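Local coordinates for protein prenylcyclase (Actinoplanes teichomyceticus, PDB 6IJ1) that probably cyclises or transfers prenyl groups, at residues A162-R173 / S201-V212; R219-I230 / A252-F263. All blocks are in the same frame, centred on the assembly; numbering follows the deposited sequence.

Contact 1. Residues A162-R173 / S201-V212; sequences AAVAGLAGLPRR and STALAVESLATV. With IMD (imidazole), chain B.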
loop_
_atom_site.group_PDB
_atom_site.type_symbol
_atom_site.label_atom_id
_atom_site.label_comp_id
_atom_site.label_asym_id
_atom_site.label_seq_id
_atom_site.Cartn_x
_atom_site.Cartn_y
_atom_site.Cartn_z
ATOM N N ALA A 162 6.454 -0.561 6.780
ATOM C CA ALA A 162 6.866 0.531 5.897
ATOM C C ALA A 162 5.774 1.563 5.736
ATOM O O ALA A 162 6.070 2.755 5.683
ATOM C CB ALA A 162 7.255 -0.058 4.520
ATOM N N ALA A 163 4.514 1.141 5.649
ATOM C CA ALA A 163 3.396 2.077 5.516
ATOM C C ALA A 163 3.157 2.828 6.809
ATOM O O ALA A 163 3.110 4.078 6.799
ATOM C CB ALA A 163 2.124 1.296 5.119
ATOM N N VAL A 164 2.935 2.102 7.913
ATOM C CA VAL A 164 2.494 2.832 9.117
ATOM C C VAL A 164 3.591 3.705 9.736
ATOM O O VAL A 164 3.258 4.654 10.456
ATOM C CB VAL A 164 1.908 1.892 10.162
ATOM C CG1 VAL A 164 0.680 1.111 9.556
ATOM C CG2 VAL A 164 2.910 0.970 10.771
ATOM N N ALA A 165 4.866 3.411 9.462
ATOM C CA ALA A 165 5.964 4.233 9.976
ATOM C C ALA A 165 5.858 5.642 9.478
ATOM O O ALA A 165 6.487 6.539 10.065
ATOM C CB ALA A 165 7.303 3.670 9.515
ATOM N N GLY A 166 5.122 5.884 8.402
ATOM C CA GLY A 166 4.958 7.259 7.901
ATOM C C GLY A 166 3.977 8.145 8.658
ATOM O O GLY A 166 3.841 9.327 8.309
ATOM N N LEU A 167 3.223 7.535 9.593
ATOM C CA LEU A 167 2.231 8.280 10.378
ATOM C C LEU A 167 2.918 9.113 11.462
ATOM O O LEU A 167 3.595 8.560 12.332
ATOM C CB LEU A 167 1.258 7.288 11.014
ATOM C CG LEU A 167 0.400 6.559 9.979
ATOM C CD1 LEU A 167 -0.249 5.385 10.600
ATOM C CD2 LEU A 167 -0.661 7.458 9.383
ATOM N N ALA A 168 2.723 10.425 11.370
ATOM C CA ALA A 168 3.310 11.299 12.375
ATOM C C ALA A 168 2.790 10.976 13.752
ATOM O O ALA A 168 3.504 11.193 14.743
ATOM C CB ALA A 168 2.972 12.745 12.054
ATOM N N GLY A 169 1.573 10.456 13.841
ATOM C CA GLY A 169 1.015 10.117 15.137
ATOM C C GLY A 169 1.297 8.743 15.651
ATOM O O GLY A 169 0.800 8.374 16.728
ATOM N N LEU A 170 2.081 7.923 14.924
ATOM C CA LEU A 170 2.260 6.546 15.331
ATOM C C LEU A 170 2.851 6.448 16.741
ATOM O O LEU A 170 3.898 7.072 17.017
ATOM C CB LEU A 170 3.193 5.835 14.332
ATOM C CG LEU A 170 3.218 4.313 14.535
ATOM C CD1 LEU A 170 1.854 3.740 14.048
ATOM C CD2 LEU A 170 4.335 3.765 13.735
ATOM N N PRO A 171 2.237 5.697 17.651
ATOM C CA PRO A 171 2.924 5.399 18.922
ATOM C C PRO A 171 4.231 4.655 18.712
ATOM O O PRO A 171 4.412 3.883 17.768
ATOM C CB PRO A 171 1.912 4.522 19.678
ATOM C CG PRO A 171 0.589 4.906 19.129
ATOM C CD PRO A 171 0.881 5.098 17.603
ATOM N N ARG A 172 5.165 4.855 19.627
ATOM C CA ARG A 172 6.430 4.118 19.577
ATOM C C ARG A 172 7.141 4.293 18.235
ATOM O O ARG A 172 7.786 3.368 17.759
ATOM C CB ARG A 172 6.243 2.617 19.874
ATOM C CG ARG A 172 5.538 2.387 21.222
ATOM C CD ARG A 172 5.455 0.922 21.606
ATOM N NE ARG A 172 6.791 0.407 21.863
ATOM C CZ ARG A 172 7.074 -0.888 21.950
ATOM N NH1 ARG A 172 8.325 -1.267 22.199
ATOM N NH2 ARG A 172 6.103 -1.788 21.762
ATOM N N ARG A 173 7.027 5.480 17.667
ATOM C CA ARG A 173 7.457 5.647 16.275
ATOM C C ARG A 173 8.953 5.459 16.132
ATOM O O ARG A 173 9.423 4.875 15.145
ATOM C CB ARG A 173 7.007 6.982 15.727
ATOM C CG ARG A 173 7.255 7.097 14.206
ATOM C CD ARG A 173 6.675 8.366 13.690
ATOM N NE ARG A 173 6.788 8.407 12.240
ATOM C CZ ARG A 173 6.895 9.492 11.510
ATOM N NH1 ARG A 173 6.982 10.727 12.091
ATOM N NH2 ARG A 173 6.921 9.409 10.188
ATOM N N SER A 201 7.062 -2.380 -0.817
ATOM C CA SER A 201 7.591 -2.093 0.524
ATOM C C SER A 201 8.655 -1.016 0.453
ATOM O O SER A 201 8.735 -0.144 1.318
ATOM C CB SER A 201 8.145 -3.382 1.131
ATOM O OG SER A 201 8.822 -4.157 0.087
ATOM N N THR A 202 9.457 -1.031 -0.624
ATOM C CA THR A 202 10.558 -0.060 -0.723
ATOM C C THR A 202 10.043 1.355 -0.888
ATOM O O THR A 202 10.546 2.315 -0.226
ATOM C CB THR A 202 11.503 -0.470 -1.879
ATOM O OG1 THR A 202 11.975 -1.779 -1.587
ATOM C CG2 THR A 202 12.699 0.501 -2.015
ATOM N N ALA A 203 9.074 1.557 -1.796
ATOM C CA ALA A 203 8.538 2.897 -2.011
ATOM C C ALA A 203 7.838 3.430 -0.771
ATOM O O ALA A 203 8.024 4.589 -0.409
ATOM C CB ALA A 203 7.550 2.901 -3.205
ATOM N N LEU A 204 7.035 2.591 -0.107
ATOM C CA LEU A 204 6.355 3.095 1.094
ATOM C C LEU A 204 7.362 3.401 2.183
ATOM O O LEU A 204 7.209 4.414 2.869
ATOM C CB LEU A 204 5.327 2.065 1.578
ATOM C CG LEU A 204 4.226 1.724 0.553
ATOM C CD1 LEU A 204 3.155 0.892 1.317
ATOM C CD2 LEU A 204 3.616 2.915 -0.138
ATOM N N ALA A 205 8.391 2.550 2.320
ATOM C CA ALA A 205 9.402 2.776 3.353
ATOM C C ALA A 205 10.097 4.118 3.146
ATOM O O ALA A 205 10.211 4.938 4.073
ATOM C CB ALA A 205 10.424 1.664 3.341
ATOM N N VAL A 206 10.524 4.402 1.913
ATOM C CA VAL A 206 11.290 5.644 1.768
ATOM C C VAL A 206 10.413 6.865 1.887
ATOM O O VAL A 206 10.860 7.913 2.356
ATOM C CB VAL A 206 12.103 5.661 0.458
ATOM C CG1 VAL A 206 13.136 4.592 0.512
ATOM C CG2 VAL A 206 11.242 5.595 -0.819
ATOM N N GLU A 207 9.157 6.814 1.429
ATOM C CA GLU A 207 8.268 7.941 1.628
ATOM C C GLU A 207 7.963 8.137 3.118
ATOM O O GLU A 207 7.938 9.279 3.611
ATOM C CB GLU A 207 6.972 7.722 0.825
ATOM C CG GLU A 207 7.275 7.830 -0.702
ATOM C CD GLU A 207 6.064 7.698 -1.558
ATOM O OE1 GLU A 207 4.979 7.385 -1.017
ATOM O OE2 GLU A 207 6.182 7.877 -2.777
ATOM N N SER A 208 7.737 7.040 3.846
ATOM C CA SER A 208 7.522 7.160 5.288
ATOM C C SER A 208 8.731 7.722 5.999
ATOM O O SER A 208 8.563 8.539 6.933
ATOM C CB SER A 208 7.205 5.792 5.868
ATOM O OG SER A 208 5.843 5.435 5.485
ATOM N N LEU A 209 9.930 7.245 5.625
ATOM C CA LEU A 209 11.166 7.612 6.328
ATOM C C LEU A 209 11.600 9.013 5.964
ATOM O O LEU A 209 12.428 9.602 6.702
ATOM C CB LEU A 209 12.265 6.600 6.009
ATOM C CG LEU A 209 12.215 5.141 6.545
ATOM C CD1 LEU A 209 13.090 4.110 5.822
ATOM C CD2 LEU A 209 12.513 5.022 8.056
ATOM N N ALA A 210 11.083 9.581 4.875
ATOM C CA ALA A 210 11.490 10.944 4.494
ATOM C C ALA A 210 11.055 11.937 5.538
ATOM O O ALA A 210 11.561 13.046 5.572
ATOM C CB ALA A 210 10.891 11.297 3.150
ATOM N N THR A 211 10.191 11.494 6.443
ATOM C CA THR A 211 9.552 12.360 7.392
ATOM C C THR A 211 10.249 12.288 8.758
ATOM O O THR A 211 9.789 12.925 9.724
ATOM C CB THR A 211 8.040 11.994 7.446
ATOM O OG1 THR A 211 7.850 10.763 8.124
ATOM C CG2 THR A 211 7.403 11.763 6.039
ATOM N N VAL A 212 11.407 11.606 8.828
ATOM C CA VAL A 212 12.195 11.332 10.043
ATOM C C VAL A 212 13.699 11.543 9.884
ATOM O O VAL A 212 14.309 11.106 8.899
ATOM C CB VAL A 212 11.915 9.874 10.477
ATOM C CG1 VAL A 212 12.908 9.393 11.499
ATOM C CG2 VAL A 212 10.471 9.790 11.008
HETATM N N1 IMD B . 4.107 5.862 3.003
HETATM C C2 IMD B . 3.587 6.088 1.747
HETATM N N3 IMD B . 2.292 5.674 1.755
HETATM C C4 IMD B . 2.011 5.244 3.008
HETATM C C5 IMD B . 3.127 5.340 3.825
HETATM O O HOH W 1 6.720 13.022 10.562
#
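Thr211 OG1 takes part in two hydrogen bonds, accepting from Arg173 NH2 at 2.6 Å and donating to Ser208 O. The Arg173 bond is bent (137° at the hydrogen), and the hydroxyl lies somewhat tilted from the guanidinium plane. Arg173, at the start of helix 173-182, thereby joins the chain just after helix 158-164 (Ala165) to the turn that follows helix 198-209 (Thr211, Val212), in what is probably an α/α barrel of the kind found in class II terpene cyclases. With CG anti to the backbone N (chi1 -171°) and its chain extended, Arg173 turns the edge of its guanidinium to Ala165 O, which receives both NE and NH2 side-on. Val212 CG2 lies over the centre of one face, 3.6 Å from Arg173 CZ, while Leu167 O lies over the rim of the opposite face. The group is thus fixed by its edge and by both faces, and a water links Arg173 NH1 to Thr211 O.

Three residues earlier, Ser208 OG donates to Ala162 O at 2.7 Å, nearly in line with the carbonyl bond. An imidazole, probably from the crystallisation liquor, adds a weak bond from its N1 to Ser208 OG. Farther down, small residues bring the helices close. Ala162 CB packs 3.8 Å from Ala205 CB and 3.5 Å from Ser201 O, and Ala163 CB meets Leu204 CD1. Gly166 has no room for a CB, which would run into the Ser208 hydroxyl; its backbone N lies 3.0 Å from Ser208 OG, at an angle too poor for a hydrogen bond.

Contact 2. Residues R219-I230 / A252-F263; sequences RAAAARWAAGRI and ALRAVAQGEPGF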
loop_
_atom_site.group_PDB
_atom_site.type_symbol
_atom_site.label_atom_id
_atom_site.label_comp_id
_atom_site.label_asym_id
_atom_site.label_seq_id
_atom_site.Cartn_x
_atom_site.Cartn_y
_atom_site.Cartn_z
ATOM N N ARG A 219 17.480 5.875 2.552
ATOM C CA ARG A 219 16.728 6.383 1.377
ATOM C C ARG A 219 17.634 6.477 0.150
ATOM O O ARG A 219 17.171 6.154 -0.931
ATOM C CB ARG A 219 16.049 7.711 1.712
ATOM C CG ARG A 219 14.856 7.538 2.637
ATOM C CD ARG A 219 14.170 8.846 2.920
ATOM N NE ARG A 219 14.867 9.592 3.943
ATOM C CZ ARG A 219 15.072 10.891 3.886
ATOM N NH1 ARG A 219 14.893 11.529 2.745
ATOM N NH2 ARG A 219 15.429 11.546 4.969
ATOM N N ALA A 220 18.878 6.912 0.328
ATOM C CA ALA A 220 19.806 7.019 -0.820
ATOM C C ALA A 220 20.103 5.630 -1.390
ATOM O O ALA A 220 20.207 5.516 -2.604
ATOM C CB ALA A 220 21.072 7.715 -0.392
ATOM N N ALA A 221 20.267 4.630 -0.523
ATOM C CA ALA A 221 20.564 3.254 -0.977
ATOM C C ALA A 221 19.348 2.686 -1.714
ATOM O O ALA A 221 19.529 2.051 -2.747
ATOM C CB ALA A 221 20.943 2.392 0.198
ATOM N N ALA A 222 18.152 2.938 -1.192
ATOM C CA ALA A 222 16.921 2.426 -1.831
ATOM C C ALA A 222 16.714 3.099 -3.190
ATOM O O ALA A 222 16.260 2.429 -4.111
ATOM C CB ALA A 222 15.744 2.663 -0.924
ATOM N N ALA A 223 17.007 4.393 -3.288
ATOM C CA ALA A 223 16.805 5.098 -4.573
ATOM C C ALA A 223 17.711 4.468 -5.628
ATOM O O ALA A 223 17.289 4.330 -6.766
ATOM C CB ALA A 223 17.084 6.570 -4.412
ATOM N N ARG A 224 18.932 4.125 -5.234
ATOM C CA ARG A 224 19.868 3.516 -6.165
ATOM C C ARG A 224 19.380 2.129 -6.598
ATOM O O ARG A 224 19.453 1.780 -7.785
ATOM C CB ARG A 224 21.260 3.418 -5.550
ATOM C CG ARG A 224 21.983 4.781 -5.631
ATOM C CD ARG A 224 22.824 5.119 -4.399
ATOM N NE ARG A 224 23.596 6.322 -4.753
ATOM C CZ ARG A 224 23.168 7.558 -4.574
ATOM N NH1 ARG A 224 21.946 7.772 -4.029
ATOM N NH2 ARG A 224 23.939 8.627 -4.968
ATOM N N TRP A 225 18.864 1.326 -5.660
ATOM C CA TRP A 225 18.293 0.030 -6.030
ATOM C C TRP A 225 17.165 0.224 -7.041
ATOM O O TRP A 225 17.097 -0.468 -8.089
ATOM C CB TRP A 225 17.779 -0.672 -4.766
ATOM C CG TRP A 225 17.007 -1.914 -5.076
ATOM C CD1 TRP A 225 17.514 -3.164 -5.289
ATOM C CD2 TRP A 225 15.580 -2.022 -5.183
ATOM N NE1 TRP A 225 16.492 -4.069 -5.558
ATOM C CE2 TRP A 225 15.306 -3.371 -5.522
ATOM C CE3 TRP A 225 14.524 -1.120 -5.102
ATOM C CZ2 TRP A 225 13.989 -3.844 -5.735
ATOM C CZ3 TRP A 225 13.187 -1.599 -5.290
ATOM C CH2 TRP A 225 12.952 -2.954 -5.557
ATOM N N ALA A 226 16.260 1.147 -6.744
ATOM C CA ALA A 226 15.081 1.354 -7.593
ATOM C C ALA A 226 15.480 1.853 -8.969
ATOM O O ALA A 226 14.859 1.457 -9.966
ATOM C CB ALA A 226 14.096 2.320 -6.914
ATOM N N ALA A 227 16.485 2.753 -9.059
ATOM C CA ALA A 227 16.834 3.269 -10.371
ATOM C C ALA A 227 17.338 2.157 -11.271
ATOM O O ALA A 227 17.084 2.176 -12.486
ATOM C CB ALA A 227 17.903 4.377 -10.217
ATOM N N GLY A 228 18.015 1.157 -10.703
ATOM C CA GLY A 228 18.509 0.030 -11.479
ATOM C C GLY A 228 17.425 -0.907 -11.968
ATOM O O GLY A 228 17.706 -1.744 -12.846
ATOM N N ARG A 229 16.216 -0.827 -11.374
ATOM C CA ARG A 229 15.073 -1.673 -11.765
ATOM C C ARG A 229 14.382 -1.147 -13.005
ATOM O O ARG A 229 13.640 -1.896 -13.658
ATOM C CB ARG A 229 14.038 -1.743 -10.616
ATOM C CG ARG A 229 14.530 -2.268 -9.231
ATOM C CD ARG A 229 14.708 -3.738 -9.226
ATOM N NE ARG A 229 13.390 -4.373 -9.304
ATOM C CZ ARG A 229 13.028 -5.304 -10.221
ATOM N NH1 ARG A 229 13.911 -5.799 -11.103
ATOM N NH2 ARG A 229 11.789 -5.809 -10.232
ATOM N N ILE A 230 14.528 0.143 -13.271
ATOM C CA ILE A 230 13.850 0.834 -14.368
ATOM C C ILE A 230 14.659 0.634 -15.649
ATOM O O ILE A 230 15.840 0.988 -15.735
ATOM C CB ILE A 230 13.649 2.321 -14.020
ATOM C CG1 ILE A 230 12.654 2.433 -12.843
ATOM C CG2 ILE A 230 13.154 3.066 -15.168
ATOM C CD1 ILE A 230 12.666 3.815 -12.139
ATOM N N ALA A 252 8.684 1.966 -8.286
ATOM C CA ALA A 252 10.120 2.218 -8.435
ATOM C C ALA A 252 10.374 3.697 -8.663
ATOM O O ALA A 252 11.329 4.246 -8.083
ATOM C CB ALA A 252 10.680 1.389 -9.614
ATOM N N LEU A 253 9.566 4.365 -9.514
ATOM C CA LEU A 253 9.698 5.814 -9.704
ATOM C C LEU A 253 9.687 6.530 -8.354
ATOM O O LEU A 253 10.545 7.392 -8.070
ATOM C CB LEU A 253 8.546 6.279 -10.620
ATOM C CG LEU A 253 8.540 7.717 -11.109
ATOM C CD1 LEU A 253 7.520 7.835 -12.254
ATOM C CD2 LEU A 253 8.149 8.718 -9.981
ATOM N N ARG A 254 8.716 6.173 -7.512
ATOM C CA ARG A 254 8.550 6.862 -6.226
ATOM C C ARG A 254 9.725 6.611 -5.305
ATOM O O ARG A 254 10.138 7.566 -4.610
ATOM C CB ARG A 254 7.260 6.353 -5.598
ATOM C CG ARG A 254 6.052 6.983 -6.232
ATOM C CD ARG A 254 4.737 6.250 -5.922
ATOM N NE ARG A 254 4.484 6.316 -4.473
ATOM C CZ ARG A 254 3.446 5.723 -3.908
ATOM N NH1 ARG A 254 2.580 5.032 -4.668
ATOM N NH2 ARG A 254 3.307 5.814 -2.592
ATOM N N ALA A 255 10.351 5.430 -5.365
ATOM C CA ALA A 255 11.531 5.158 -4.543
ATOM C C ALA A 255 12.733 5.969 -5.050
ATOM O O ALA A 255 13.529 6.511 -4.243
ATOM C CB ALA A 255 11.812 3.657 -4.512
ATOM N N VAL A 256 12.872 6.096 -6.370
ATOM C CA VAL A 256 13.988 6.894 -6.892
ATOM C C VAL A 256 13.866 8.319 -6.407
ATOM O O VAL A 256 14.880 8.979 -6.105
ATOM C CB VAL A 256 13.983 6.828 -8.425
ATOM C CG1 VAL A 256 15.096 7.789 -8.959
ATOM C CG2 VAL A 256 14.326 5.470 -8.888
ATOM N N ALA A 257 12.644 8.848 -6.380
ATOM C CA ALA A 257 12.393 10.238 -6.041
ATOM C C ALA A 257 12.763 10.554 -4.592
ATOM O O ALA A 257 12.829 11.757 -4.260
ATOM C CB ALA A 257 10.931 10.588 -6.325
ATOM N N GLN A 258 13.108 9.550 -3.773
ATOM C CA GLN A 258 13.587 9.846 -2.416
ATOM C C GLN A 258 15.092 9.826 -2.277
ATOM O O GLN A 258 15.608 9.914 -1.149
ATOM C CB GLN A 258 12.920 8.916 -1.390
ATOM C CG GLN A 258 11.389 9.165 -1.250
ATOM C CD GLN A 258 10.891 10.577 -0.918
ATOM O OE1 GLN A 258 11.524 11.288 -0.193
ATOM N NE2 GLN A 258 9.738 10.954 -1.467
ATOM N N GLY A 259 15.814 9.795 -3.397
ATOM C CA GLY A 259 17.233 10.116 -3.387
ATOM C C GLY A 259 17.487 11.584 -3.146
ATOM O O GLY A 259 16.602 12.421 -2.975
ATOM N N GLU A 260 18.792 11.878 -3.172
ATOM C CA GLU A 260 19.267 13.240 -2.996
ATOM C C GLU A 260 18.857 14.130 -4.173
ATOM O O GLU A 260 18.384 13.651 -5.203
ATOM C CB GLU A 260 20.793 13.221 -2.792
ATOM C CG GLU A 260 21.592 12.873 -4.099
ATOM C CD GLU A 260 21.913 11.395 -4.239
ATOM O OE1 GLU A 260 21.182 10.495 -3.733
ATOM O OE2 GLU A 260 22.973 11.092 -4.860
ATOM N N PRO A 261 18.985 15.440 -4.068
ATOM C CA PRO A 261 18.601 16.318 -5.177
ATOM C C PRO A 261 19.255 15.925 -6.493
ATOM O O PRO A 261 20.471 15.689 -6.579
ATOM C CB PRO A 261 19.089 17.706 -4.723
ATOM C CG PRO A 261 19.005 17.578 -3.180
ATOM C CD PRO A 261 19.320 16.195 -2.829
ATOM N N GLY A 262 18.407 15.848 -7.513
ATOM C CA GLY A 262 18.869 15.465 -8.839
ATOM C C GLY A 262 19.068 13.988 -9.072
ATOM O O GLY A 262 19.231 13.572 -10.256
ATOM N N PHE A 263 19.064 13.140 -8.037
ATOM C CA PHE A 263 19.318 11.721 -8.286
ATOM C C PHE A 263 18.189 11.091 -9.105
ATOM O O PHE A 263 17.002 11.324 -8.834
ATOM C CB PHE A 263 19.465 10.932 -6.975
ATOM C CG PHE A 263 19.707 9.514 -7.231
ATOM C CD1 PHE A 263 20.989 9.056 -7.480
ATOM C CD2 PHE A 263 18.629 8.629 -7.380
ATOM C CE1 PHE A 263 21.271 7.780 -7.841
ATOM C CE2 PHE A 263 18.869 7.309 -7.719
ATOM C CZ PHE A 263 20.178 6.850 -7.985
HETATM O O HOH W 2 14.701 6.224 -1.802
#
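Ala226 CB forms the apolar centre, resting 3.6 Å from Ala255 CB and 3.7 Å from Val256 CG2. Such small side chains let helices 219-229 and 252-256 approach to 7.9 Å between their axes, running roughly antiparallel at 142°. Toward the C-terminal end of the first helix, Ile230 lays CG1 and CD1 across Ala252 CB and sends CD1 on to Val256 CG2. In the other direction, Ala223 CB presses on backbone, 3.6 Å from Ala255 O and close to Gly259 N; a CB on Gly259 would crowd Ala223 CB and run into the Phe263 ring. Beyond it a water donates to both Arg219 O and Ala255 O, joining the helices through two main-chain carbonyls.

A chi1 of 179° turns the Phe263 ring away from its own backbone N and onto the first helix, with CE2 3.8 Å from Ala223 CB. Arg224 CG touches Phe263 CZ at 3.6 Å; NH1 lies over the ring face toward its rim, and Phe263 CE1 sits over the centre of the guanidinium. At the outer edge Arg224 and Glu260 form a bidentate salt bridge of two nearly straight hydrogen bonds, NH1 to OE1 and NH2 to OE2 (2.6 Å), both on syn lone pairs, the two planes 7° apart. NH1 also donates to Ala220 O in its own helix. With alanine in place of Glu260, the Arg224 guanidinium would lose its carboxylate mate and, held then by Ala220 O and the ring, would probably be freer to turn. The whole is a helical hairpin closed by the loop after helix 246-256 folding back, consistent with successive helices of an α/α barrel.

How the contacts relate
The two contacts follow each other along the chain, their centres about 17 Å apart; both are partly buried, and contact 1 lies nearer the middle of the protein. They share no segment, but helix 198-209 of contact 1 packs on helix 216-229 of contact 2, where Val206 CG1 meets Ala222 CB at 3.5 Å. A salt bridge from Glu207 OE1 to Arg254 NH2 (2.8 Å) ties helix 198-209 to helix 246-256 as well. Both rely on alanine-rich helix faces, and each uses one arginine: Arg173 is partly exposed and set among backbone oxygens and a hydroxyl, whereas in contact 2, which buries more surface, Arg224 is exposed and pairs with a carboxylate at the surface beside an aromatic ring.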